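Local atomic coordinates of penicillin-binding protein 1A (Mycobacterium tuberculosis, PDB entry 5CXW), a protein that polymerises and cross-links cell-wall peptidoglycan; the chain described here carries its penicillin-sensitive transpeptidase domain, with penicillin V bound. Residues A63-V74 with V211-A219; L282-G293 with D305-P313. All coordinates share one frame; numbering follows the deposited sequence.

Both contacts lie in the buried heart of the transpeptidase domain and use the same antiparallel sheet, with their centres about 13 Å apart. Interaction 1 lays the helix of 211-219 against one face of strand 63-67, and it is almost wholly apolar: methyl groups against methyl groups and helix backbone. Interaction 2 is a strand pairing toward the far edge of the same sheet, where strand 289-296 is the edge strand of the chain's sheet, and it is built on backbone hydrogen bonds and ends at the bound penicillin V. The two are joined by Tyr218 of the helix, whose CD2 lies 3.3 Å from Val309 CG1 and whose hydroxyl, bonded to the carbonyl O of Ser98, also packs on CB of Lys291.

Interaction 1. Residues A63-V74 with V211-A219; sequences AVVSIDPHNGAV and VIDMASAYA
Ala63 opens the contact by setting its CB 3.8 Å from CG2 of Val211, in the first turn of the helix. Val65 follows on the same side of the strand and is split between three partners. Its CG2 meets Val211 CG1 at 3.7 Å; its CG1, anti to the backbone N (chi1 -178°), lies over Ile212 CG1 and Ala215 CB. The small Ala215 side chain also brings its CB within 3.4 Å of the Val65 carbonyl O, consistent with the close approach of helix and strand. Strand and helix axes approach to 7.7 Å and run 29° apart, the helix packing on one face of the antiparallel sheet in this fold, shared with serine beta-lactamases. On the other face, the Ser66 hydroxyl bonds to Thr317 of the adjoining strand. Ile67 forks over the helix: CD1 rests 3.6 Å from Ser216 N, while CG2 meets Ala219 CB at 3.9 Å. Beyond it Asp68 OD1 takes the His70 N-H in an Asx turn, and OD2 pairs with Arg75. Within that turn Pro69 lays its ring along Ala219, with CB 3.5 Å from the Ala219 carbonyl O. Val74 returns to touch Ile212 CD1 with CG2.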
# COMPACT_ATOMS: atom_id res chain seq x y z
N ALA A 63 0.05 7.52 8.79
CA ALA A 63 0.06 8.11 7.47
C ALA A 63 -1.00 7.43 6.61
O ALA A 63 -1.19 6.20 6.73
CB ALA A 63 1.43 7.96 6.84
N VAL A 64 -1.68 8.22 5.76
CA VAL A 64 -2.75 7.74 4.89
C VAL A 64 -2.58 8.37 3.51
O VAL A 64 -2.42 9.58 3.38
CB VAL A 64 -4.13 8.16 5.40
CG1 VAL A 64 -5.24 7.56 4.56
CG2 VAL A 64 -4.34 7.78 6.86
N VAL A 65 -2.58 7.56 2.47
CA VAL A 65 -2.60 8.05 1.10
C VAL A 65 -3.67 7.32 0.31
O VAL A 65 -3.73 6.08 0.36
CB VAL A 65 -1.24 7.85 0.41
CG1 VAL A 65 -1.29 8.43 -1.02
CG2 VAL A 65 -0.17 8.54 1.21
N SER A 66 -4.55 8.09 -0.37
CA SER A 66 -5.57 7.53 -1.20
C SER A 66 -5.36 8.01 -2.63
O SER A 66 -5.21 9.27 -2.85
CB SER A 66 -6.94 8.02 -0.74
OG SER A 66 -7.23 7.61 0.60
N ILE A 67 -5.35 7.07 -3.57
CA ILE A 67 -5.13 7.35 -4.98
C ILE A 67 -6.28 6.82 -5.84
O ILE A 67 -6.82 5.72 -5.60
CB ILE A 67 -3.81 6.69 -5.41
CG1 ILE A 67 -2.65 7.54 -4.83
CG2 ILE A 67 -3.66 6.65 -6.93
CD1 ILE A 67 -1.30 6.94 -4.95
N ASP A 68 -6.68 7.62 -6.82
CA ASP A 68 -7.65 7.25 -7.84
C ASP A 68 -7.01 6.30 -8.87
O ASP A 68 -6.14 6.70 -9.64
CB ASP A 68 -8.15 8.51 -8.52
CG ASP A 68 -9.27 8.26 -9.51
OD1 ASP A 68 -9.54 7.10 -9.87
OD2 ASP A 68 -9.88 9.31 -9.90
N PRO A 69 -7.41 5.00 -8.89
CA PRO A 69 -6.82 4.10 -9.86
C PRO A 69 -7.06 4.45 -11.33
O PRO A 69 -6.35 3.94 -12.23
CB PRO A 69 -7.49 2.73 -9.52
CG PRO A 69 -7.90 2.87 -8.07
CD PRO A 69 -8.41 4.30 -8.07
N HIS A 70 -8.10 5.25 -11.59
CA HIS A 70 -8.37 5.65 -12.97
C HIS A 70 -7.28 6.53 -13.59
O HIS A 70 -7.18 6.65 -14.83
CB HIS A 70 -9.71 6.36 -13.10
CG HIS A 70 -10.86 5.62 -12.50
ND1 HIS A 70 -11.94 6.26 -11.92
CD2 HIS A 70 -11.16 4.31 -12.47
CE1 HIS A 70 -12.81 5.36 -11.49
NE2 HIS A 70 -12.36 4.17 -11.82
N ASN A 71 -6.57 7.26 -12.75
CA ASN A 71 -5.61 8.21 -13.28
C ASN A 71 -4.40 8.56 -12.46
O ASN A 71 -3.62 9.37 -12.90
CB ASN A 71 -6.41 9.49 -13.59
CG ASN A 71 -7.14 9.96 -12.39
OD1 ASN A 71 -6.77 9.73 -11.27
ND2 ASN A 71 -8.27 10.63 -12.64
N GLY A 72 -4.24 7.97 -11.27
CA GLY A 72 -3.06 8.29 -10.43
C GLY A 72 -3.21 9.49 -9.54
O GLY A 72 -2.29 9.84 -8.79
N ALA A 73 -4.38 10.15 -9.59
CA ALA A 73 -4.61 11.38 -8.79
C ALA A 73 -4.61 11.08 -7.30
O ALA A 73 -5.22 10.13 -6.85
CB ALA A 73 -5.92 12.01 -9.22
N VAL A 74 -3.89 11.89 -6.54
CA VAL A 74 -3.90 11.77 -5.11
C VAL A 74 -5.14 12.47 -4.55
O VAL A 74 -5.29 13.71 -4.62
CB VAL A 74 -2.61 12.28 -4.45
CG1 VAL A 74 -2.76 12.17 -2.89
CG2 VAL A 74 -1.38 11.57 -4.96
N VAL A 211 4.41 4.91 2.10
CA VAL A 211 2.97 4.73 2.11
C VAL A 211 2.41 5.12 0.73
O VAL A 211 1.53 4.43 0.19
CB VAL A 211 2.34 5.58 3.23
CG1 VAL A 211 0.82 5.57 3.19
CG2 VAL A 211 2.78 5.13 4.62
N ILE A 212 2.91 6.23 0.13
CA ILE A 212 2.44 6.58 -1.20
C ILE A 212 2.72 5.52 -2.25
O ILE A 212 1.86 5.27 -3.10
CB ILE A 212 2.90 7.99 -1.68
CG1 ILE A 212 2.30 8.34 -3.05
CG2 ILE A 212 4.44 8.13 -1.68
CD1 ILE A 212 2.19 9.86 -3.23
N ASP A 213 3.87 4.84 -2.17
CA ASP A 213 4.21 3.76 -3.10
C ASP A 213 3.19 2.63 -2.97
O ASP A 213 2.76 2.08 -3.94
CB ASP A 213 5.60 3.15 -2.78
CG ASP A 213 6.76 4.11 -3.10
OD1 ASP A 213 6.80 4.63 -4.23
OD2 ASP A 213 7.68 4.24 -2.25
N MET A 214 2.85 2.28 -1.74
CA MET A 214 1.90 1.16 -1.53
C MET A 214 0.49 1.51 -2.09
O MET A 214 -0.14 0.69 -2.76
CB MET A 214 1.80 0.78 -0.05
CG MET A 214 3.07 0.14 0.50
SD MET A 214 3.51 -1.41 -0.31
CE MET A 214 2.26 -2.47 0.34
N ALA A 215 0.03 2.74 -1.86
CA ALA A 215 -1.25 3.15 -2.38
C ALA A 215 -1.25 3.11 -3.90
O ALA A 215 -2.22 2.62 -4.55
CB ALA A 215 -1.63 4.53 -1.89
N SER A 216 -0.15 3.57 -4.48
CA SER A 216 -0.01 3.61 -5.94
C SER A 216 0.05 2.21 -6.53
O SER A 216 -0.62 1.91 -7.55
CB SER A 216 1.24 4.41 -6.30
OG SER A 216 1.52 4.36 -7.69
N ALA A 217 0.87 1.32 -5.97
CA ALA A 217 0.98 -0.03 -6.48
C ALA A 217 -0.35 -0.81 -6.39
O ALA A 217 -0.71 -1.55 -7.32
CB ALA A 217 2.13 -0.80 -5.79
N TYR A 218 -1.05 -0.65 -5.29
CA TYR A 218 -2.37 -1.29 -5.13
C TYR A 218 -3.41 -0.64 -6.09
O TYR A 218 -4.29 -1.32 -6.64
CB TYR A 218 -2.83 -1.25 -3.70
CG TYR A 218 -2.31 -2.31 -2.78
CD1 TYR A 218 -0.94 -2.64 -2.72
CD2 TYR A 218 -3.16 -2.99 -1.89
CE1 TYR A 218 -0.46 -3.59 -1.82
CE2 TYR A 218 -2.69 -3.88 -0.97
CZ TYR A 218 -1.35 -4.18 -0.93
OH TYR A 218 -0.84 -5.12 -0.02
N ALA A 219 -3.23 0.67 -6.40
CA ALA A 219 -4.06 1.33 -7.44
C ALA A 219 -3.89 0.63 -8.80
O ALA A 219 -4.85 0.42 -9.53
CB ALA A 219 -3.80 2.81 -7.49

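Interaction 2. Residues L282-G293 with D305-P313. With 35P ((2R,4S)-5,5-dimethyl-2-{(1R)-2-oxo-1-[(phenoxyacetyl)amino]ethyl}-1,3-thiazolidine-4-carboxylic acid), chain C.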
# COMPACT_ATOMS: atom_id res chain seq x y z
N LEU A 282 -16.11 -2.80 4.26
CA LEU A 282 -16.55 -1.44 4.08
C LEU A 282 -18.07 -1.37 4.28
O LEU A 282 -18.82 -2.39 4.15
CB LEU A 282 -16.19 -0.94 2.67
CG LEU A 282 -14.66 -0.88 2.40
CD1 LEU A 282 -14.37 -0.26 1.05
CD2 LEU A 282 -13.96 -0.10 3.52
N ALA A 283 -18.54 -0.17 4.60
CA ALA A 283 -19.95 0.03 4.87
C ALA A 283 -20.88 -0.24 3.67
O ALA A 283 -20.49 -0.09 2.51
CB ALA A 283 -20.16 1.43 5.40
N GLY A 284 -22.11 -0.64 3.97
CA GLY A 284 -23.17 -0.72 2.97
C GLY A 284 -22.97 -1.83 1.96
O GLY A 284 -23.43 -1.73 0.82
N GLY A 285 -22.27 -2.90 2.38
CA GLY A 285 -21.97 -4.03 1.52
C GLY A 285 -20.98 -3.78 0.42
O GLY A 285 -20.92 -4.51 -0.57
N ARG A 286 -20.21 -2.72 0.55
CA ARG A 286 -19.29 -2.40 -0.51
C ARG A 286 -18.12 -3.39 -0.53
O ARG A 286 -17.42 -3.51 0.47
CB ARG A 286 -18.79 -0.97 -0.32
CG ARG A 286 -17.99 -0.44 -1.47
CD ARG A 286 -17.43 0.93 -1.20
NE ARG A 286 -18.44 1.94 -0.94
CZ ARG A 286 -19.04 2.68 -1.89
NH1 ARG A 286 -18.76 2.55 -3.16
NH2 ARG A 286 -19.88 3.61 -1.52
N ASP A 287 -17.87 -4.03 -1.66
CA ASP A 287 -16.74 -4.96 -1.80
C ASP A 287 -15.41 -4.19 -1.76
O ASP A 287 -15.31 -3.03 -2.15
CB ASP A 287 -16.78 -5.75 -3.12
CG ASP A 287 -17.96 -6.69 -3.25
OD1 ASP A 287 -18.64 -6.90 -2.22
OD2 ASP A 287 -18.27 -7.19 -4.39
N SER A 288 -14.36 -4.89 -1.35
CA SER A 288 -13.04 -4.31 -1.36
C SER A 288 -12.01 -5.42 -1.50
O SER A 288 -12.35 -6.58 -1.41
CB SER A 288 -12.76 -3.57 -0.03
OG SER A 288 -12.75 -4.45 1.06
N ALA A 289 -10.75 -5.03 -1.71
CA ALA A 289 -9.64 -5.94 -1.81
C ALA A 289 -8.56 -5.36 -0.95
O ALA A 289 -8.18 -4.19 -1.15
CB ALA A 289 -9.19 -6.02 -3.29
N ALA A 290 -8.04 -6.09 0.03
CA ALA A 290 -7.15 -5.52 1.02
C ALA A 290 -6.10 -6.48 1.52
O ALA A 290 -6.23 -7.73 1.33
CB ALA A 290 -8.00 -4.98 2.18
N LYS A 291 -5.09 -5.94 2.18
CA LYS A 291 -4.06 -6.77 2.81
C LYS A 291 -3.47 -6.01 4.00
O LYS A 291 -3.08 -4.88 3.86
CB LYS A 291 -2.97 -7.18 1.82
CG LYS A 291 -1.94 -8.13 2.44
CD LYS A 291 -2.49 -9.55 2.68
CE LYS A 291 -1.51 -10.42 3.48
NZ LYS A 291 -1.52 -10.08 4.91
N THR A 292 -3.41 -6.70 5.13
CA THR A 292 -2.80 -6.17 6.32
C THR A 292 -1.30 -6.50 6.35
O THR A 292 -0.81 -7.44 5.68
CB THR A 292 -3.39 -6.81 7.58
OG1 THR A 292 -3.38 -8.23 7.43
CG2 THR A 292 -4.82 -6.26 7.85
N GLY A 293 -0.58 -5.77 7.20
CA GLY A 293 0.80 -6.11 7.53
C GLY A 293 1.14 -5.75 8.95
O GLY A 293 0.63 -4.77 9.44
N ASP A 305 5.55 -1.81 13.11
CA ASP A 305 4.76 -1.09 12.11
C ASP A 305 3.51 -1.90 11.82
O ASP A 305 3.54 -3.13 11.80
CB ASP A 305 5.46 -0.93 10.75
CG ASP A 305 6.88 -0.43 10.85
OD1 ASP A 305 7.78 -1.25 11.03
OD2 ASP A 305 7.07 0.81 10.73
N ALA A 306 2.42 -1.22 11.60
CA ALA A 306 1.15 -1.86 11.33
C ALA A 306 0.53 -1.23 10.12
O ALA A 306 0.48 -0.01 10.03
CB ALA A 306 0.27 -1.77 12.54
N TRP A 307 0.05 -2.03 9.18
CA TRP A 307 -0.46 -1.57 7.92
C TRP A 307 -1.83 -2.14 7.53
O TRP A 307 -2.12 -3.33 7.77
CB TRP A 307 0.46 -2.03 6.79
CG TRP A 307 1.82 -1.41 6.72
CD1 TRP A 307 2.92 -1.71 7.49
CD2 TRP A 307 2.20 -0.34 5.84
NE1 TRP A 307 3.99 -0.89 7.10
CE2 TRP A 307 3.58 -0.09 6.07
CE3 TRP A 307 1.52 0.38 4.84
CZ2 TRP A 307 4.28 0.85 5.35
CZ3 TRP A 307 2.24 1.34 4.10
CH2 TRP A 307 3.61 1.57 4.37
N MET A 308 -2.62 -1.35 6.81
CA MET A 308 -3.73 -1.86 6.04
C MET A 308 -3.72 -1.13 4.72
O MET A 308 -3.76 0.13 4.70
CB MET A 308 -5.08 -1.66 6.73
CG MET A 308 -6.31 -2.12 5.93
SD MET A 308 -6.15 -3.84 5.38
CE MET A 308 -7.70 -4.58 5.95
N VAL A 309 -3.66 -1.89 3.62
CA VAL A 309 -3.72 -1.34 2.27
C VAL A 309 -4.82 -2.02 1.48
O VAL A 309 -4.93 -3.21 1.46
CB VAL A 309 -2.37 -1.49 1.55
CG1 VAL A 309 -2.35 -0.65 0.28
CG2 VAL A 309 -1.23 -1.10 2.43
N GLY A 310 -5.73 -1.25 0.89
CA GLY A 310 -6.78 -1.88 0.12
C GLY A 310 -7.56 -0.89 -0.70
O GLY A 310 -7.45 0.33 -0.52
N TYR A 311 -8.35 -1.45 -1.61
CA TYR A 311 -8.97 -0.70 -2.68
C TYR A 311 -10.34 -1.18 -3.11
O TYR A 311 -10.75 -2.31 -2.83
CB TYR A 311 -8.02 -0.72 -3.91
CG TYR A 311 -7.66 -2.07 -4.48
CD1 TYR A 311 -8.46 -2.75 -5.42
CD2 TYR A 311 -6.48 -2.71 -4.07
CE1 TYR A 311 -8.05 -4.00 -5.95
CE2 TYR A 311 -6.12 -3.92 -4.58
CZ TYR A 311 -6.88 -4.55 -5.54
OH TYR A 311 -6.43 -5.77 -6.04
N THR A 312 -11.04 -0.26 -3.82
CA THR A 312 -12.10 -0.57 -4.72
C THR A 312 -11.61 -0.16 -6.10
O THR A 312 -10.53 0.38 -6.22
CB THR A 312 -13.37 0.22 -4.34
OG1 THR A 312 -13.20 1.57 -4.74
CG2 THR A 312 -13.65 0.10 -2.92
N PRO A 313 -12.38 -0.40 -7.15
CA PRO A 313 -11.88 0.04 -8.46
C PRO A 313 -11.68 1.57 -8.59
O PRO A 313 -10.98 2.04 -9.50
CB PRO A 313 -12.98 -0.46 -9.42
CG PRO A 313 -13.59 -1.62 -8.68
CD PRO A 313 -13.60 -1.22 -7.26
C24 35P C . 7.20 -11.93 14.68
C23 35P C . 7.64 -11.65 15.97
C22 35P C . 7.17 -10.54 16.63
C21 35P C . 6.25 -9.69 16.04
C20 35P C . 5.79 -9.94 14.77
C19 35P C . 6.26 -11.09 14.08
O1 35P C . 5.84 -11.41 12.81
C2 35P C . 4.71 -10.74 12.27
C3 35P C . 4.26 -11.46 11.03
O18 35P C . 4.49 -12.66 10.90
N4 35P C . 3.61 -10.71 10.16
C5 35P C . 3.05 -11.26 8.94
C6 35P C . 2.94 -10.16 7.97
O17 35P C . 2.92 -8.94 8.26
C8 35P C . 1.61 -11.91 9.11
N7 35P C . 0.77 -10.83 8.69
S11 35P C . 1.06 -12.34 10.67
C10 35P C . -0.16 -11.12 10.86
C12 35P C . -0.08 -10.50 12.26
C15 35P C . -1.56 -11.62 10.68
C9 35P C . 0.23 -10.08 9.80
C13 35P C . -0.81 -9.12 9.29
O14 35P C . -1.38 -9.44 8.20
O16 35P C . -0.99 -8.07 9.95
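Thr292 chi1 of 50° sets OG1 between the backbone N and the carbonyl carbon, with CG2 beside the N; Met308 leaves with CG anti to its N and then bends at chi2 and chi3, folding the thioether over the neighbouring strand. Met308 SD thus lies 3.7 Å from Thr292 CG2, and its CE also touches the Ala290 methyl. The two strands form an antiparallel beta hairpin, and Lys291-Thr292-Gly293 match the K(T/S)G motif of penicillin-binding proteins. Six backbone hydrogen bonds link the pairs Ala289-Tyr311, Lys291-Val309 and Gly293-Trp307; that from Val309 N to Lys291 O is nearly straight, at 171°. Between the first two pairs, the non-hydrogen-bonded pair Ala290 and Gly310 brings its CA atoms to 3.8 Å, an approach that leaves no room for a side chain at Gly310. On the face shared with Lys291, the Ala289 methyl sits over one face of the Tyr311 ring, its CB 3.7 Å from the centroid in a CH-pi contact, while the Tyr311 hydroxyl bonds to Thr267. Lys291 leaves from the same face, and bends at chi2 and chi4 bring NZ to the carbonyl O of Thr292 at 2.8 Å; NZ also bonds to Ser150 and lies close to Ser97, the probable acyl-ester serine. Lys291 NZ lies 3.4 Å from carboxylate O14 of the ligand. Thr294 is a further hydrogen-bonding partner of the ligand. Thr292 OG1 is modelled 2.5 Å from carboxylate O14 of penicillin V, a hydrogen bond whose exact length is doubtful.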